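Local structure of hydrogenase expression protein (Thiobacillus denitrificans, 3SB1) at residues W83-L88 with T104-A109. The protein is of unknown function but probably assists the expression or maturation of hydrogenase. Numbering follows the deposited sequence.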
loop_
_atom_site.group_PDB
_atom_site.type_symbol
_atom_site.label_atom_id
_atom_site.label_comp_id
_atom_site.label_asym_id
_atom_site.label_seq_id
_atom_site.Cartn_x
_atom_site.Cartn_y
_atom_site.Cartn_z
ATOM N N TRP A 83 -11.715 -4.980 20.850
ATOM C CA TRP A 83 -13.087 -5.069 20.366
ATOM C C TRP A 83 -13.229 -4.332 19.027
ATOM O O TRP A 83 -13.778 -4.849 18.070
ATOM C CB TRP A 83 -14.092 -4.508 21.380
ATOM C CG TRP A 83 -15.467 -4.453 20.795
ATOM C CD1 TRP A 83 -16.383 -5.481 20.776
ATOM C CD2 TRP A 83 -16.102 -3.347 20.132
ATOM N NE1 TRP A 83 -17.542 -5.077 20.159
ATOM C CE2 TRP A 83 -17.381 -3.794 19.707
ATOM C CE3 TRP A 83 -15.710 -2.041 19.812
ATOM C CZ2 TRP A 83 -18.272 -2.971 19.017
ATOM C CZ3 TRP A 83 -16.589 -1.245 19.081
ATOM C CH2 TRP A 83 -17.865 -1.709 18.717
ATOM N N LEU A 84 -12.765 -3.093 18.975
ATOM C CA LEU A 84 -12.842 -2.312 17.757
ATOM C C LEU A 84 -12.072 -2.941 16.605
ATOM O O LEU A 84 -12.562 -2.996 15.492
ATOM C CB LEU A 84 -12.350 -0.875 18.022
ATOM C CG LEU A 84 -12.421 0.068 16.840
ATOM C CD1 LEU A 84 -13.880 0.349 16.533
ATOM C CD2 LEU A 84 -11.680 1.385 17.131
ATOM N N ARG A 85 -10.849 -3.400 16.853
ATOM C CA ARG A 85 -10.048 -4.029 15.778
ATOM C C ARG A 85 -10.780 -5.253 15.251
ATOM O O ARG A 85 -10.851 -5.467 14.028
ATOM C CB ARG A 85 -8.633 -4.408 16.248
ATOM C CG ARG A 85 -7.669 -4.969 15.157
ATOM C CD ARG A 85 -7.108 -3.879 14.253
ATOM N NE ARG A 85 -6.241 -4.294 13.131
ATOM C CZ ARG A 85 -4.910 -4.381 13.188
ATOM N NH1 ARG A 85 -4.210 -4.714 12.108
ATOM N NH2 ARG A 85 -4.271 -4.133 14.320
ATOM N N ALA A 86 -11.358 -6.045 16.154
ATOM C CA ALA A 86 -12.095 -7.256 15.757
ATOM C C ALA A 86 -13.371 -6.923 14.978
ATOM O O ALA A 86 -13.749 -7.636 14.017
ATOM C CB ALA A 86 -12.427 -8.072 16.989
ATOM N N GLU A 87 -14.051 -5.857 15.390
ATOM C CA GLU A 87 -15.254 -5.437 14.709
ATOM C C GLU A 87 -15.044 -4.912 13.287
ATOM O O GLU A 87 -15.846 -5.147 12.367
ATOM C CB GLU A 87 -15.927 -4.375 15.542
ATOM C CG GLU A 87 -17.109 -3.750 14.886
ATOM C CD GLU A 87 -18.272 -4.742 14.688
ATOM O OE1 GLU A 87 -18.400 -5.712 15.476
ATOM O OE2 GLU A 87 -19.021 -4.553 13.715
ATOM N N LEU A 88 -13.977 -4.136 13.096
ATOM C CA LEU A 88 -13.646 -3.599 11.791
ATOM C C LEU A 88 -13.083 -4.643 10.836
ATOM O O LEU A 88 -13.181 -4.484 9.621
ATOM C CB LEU A 88 -12.706 -2.415 11.929
ATOM C CG LEU A 88 -13.263 -1.194 12.661
ATOM C CD1 LEU A 88 -12.185 -0.078 12.786
ATOM C CD2 LEU A 88 -14.464 -0.646 11.898
ATOM N N THR A 104 2.643 -0.763 10.378
ATOM C CA THR A 104 1.698 -1.624 9.677
ATOM C C THR A 104 0.521 -0.719 9.338
ATOM O O THR A 104 0.052 0.018 10.173
ATOM C CB THR A 104 1.226 -2.781 10.493
ATOM O OG1 THR A 104 0.800 -2.314 11.785
ATOM C CG2 THR A 104 2.391 -3.775 10.687
ATOM N N LEU A 105 0.073 -0.771 8.086
ATOM C CA LEU A 105 -1.054 0.015 7.572
ATOM C C LEU A 105 -1.951 -1.026 6.977
ATOM O O LEU A 105 -1.725 -1.497 5.855
ATOM C CB LEU A 105 -0.635 1.096 6.571
ATOM C CG LEU A 105 0.550 1.927 7.110
ATOM C CD1 LEU A 105 1.879 1.294 6.708
ATOM C CD2 LEU A 105 0.525 3.435 6.679
ATOM N N ASP A 106 -2.978 -1.388 7.718
ATOM C CA ASP A 106 -3.861 -2.459 7.299
ATOM C C ASP A 106 -5.248 -1.952 6.952
ATOM O O ASP A 106 -5.907 -1.295 7.774
ATOM C CB ASP A 106 -3.988 -3.504 8.396
ATOM C CG ASP A 106 -2.664 -4.240 8.665
ATOM O OD1 ASP A 106 -1.910 -4.463 7.708
ATOM O OD2 ASP A 106 -2.350 -4.507 9.841
ATOM N N GLU A 107 -5.708 -2.281 5.767
ATOM C CA GLU A 107 -7.080 -1.920 5.425
ATOM C C GLU A 107 -7.974 -2.861 6.266
ATOM O O GLU A 107 -7.689 -4.084 6.414
ATOM C CB GLU A 107 -7.361 -2.097 3.931
ATOM C CG GLU A 107 -8.620 -1.370 3.505
ATOM C CD GLU A 107 -8.743 -1.154 2.051
ATOM O OE1 GLU A 107 -8.106 -1.955 1.295
ATOM O OE2 GLU A 107 -9.450 -0.150 1.693
ATOM N N THR A 108 -9.024 -2.309 6.827
ATOM C CA THR A 108 -10.020 -3.107 7.541
ATOM C C THR A 108 -10.981 -3.751 6.509
ATOM O O THR A 108 -10.832 -3.618 5.290
ATOM C CB THR A 108 -10.838 -2.266 8.532
ATOM O OG1 THR A 108 -11.694 -1.363 7.819
ATOM C CG2 THR A 108 -9.874 -1.490 9.454
ATOM N N ALA A 109 -12.006 -4.454 6.999
ATOM C CA ALA A 109 -12.971 -5.045 6.110
ATOM C C ALA A 109 -13.817 -3.980 5.370
ATOM O O ALA A 109 -14.533 -4.320 4.417
ATOM C CB ALA A 109 -13.944 -5.947 6.872
#
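Arg85 and Asp106 meet through a single pair of atoms, NH1 and OD2, in a salt bridge 2.9 Å long, a worked example of how a long side chain carries charge from a helix across to an acid on a strand. CG of Arg85 stands anti to the backbone N (chi1 -175°), and after one bend at chi2 the chain runs out to cross the Asp106 side chain at about a right angle. The carboxylate comes in at the edge of the guanidinium, near its plane, and the two flat groups are turned 31° from each other. Trp115, on the neighbouring strand 113-119, adds a cation-pi contact that should help hold the guanidinium in position. Arg85 was modelled in two conformations, and the bridge is certain for one only.

In the fold, this pair joins helix 78-88 to strand 102-107 of a five-stranded antiparallel sheet; helix 48-63 packs against Leu88 through Leu50 and Ile53.

Past the strand's end the backbones draw together, the CA atoms of Leu88 and Thr108 being 5.6 Å apart. Thr108 points its CB toward the helix, and its CG2 lies 3.9 Å from CB of Leu88, an apolar touch between two buried residues. OG1 of Thr108, placed between backbone N and carbonyl carbon, hydrogen-bonds with Val113 O and Phe110 N. Beside it, Ala109 N donates to Leu88 O at the end of the helix, a 2.9 Å bond with an N-H...O angle of 151°. Ala109 CB sits 3.2 Å from that same Leu88 O.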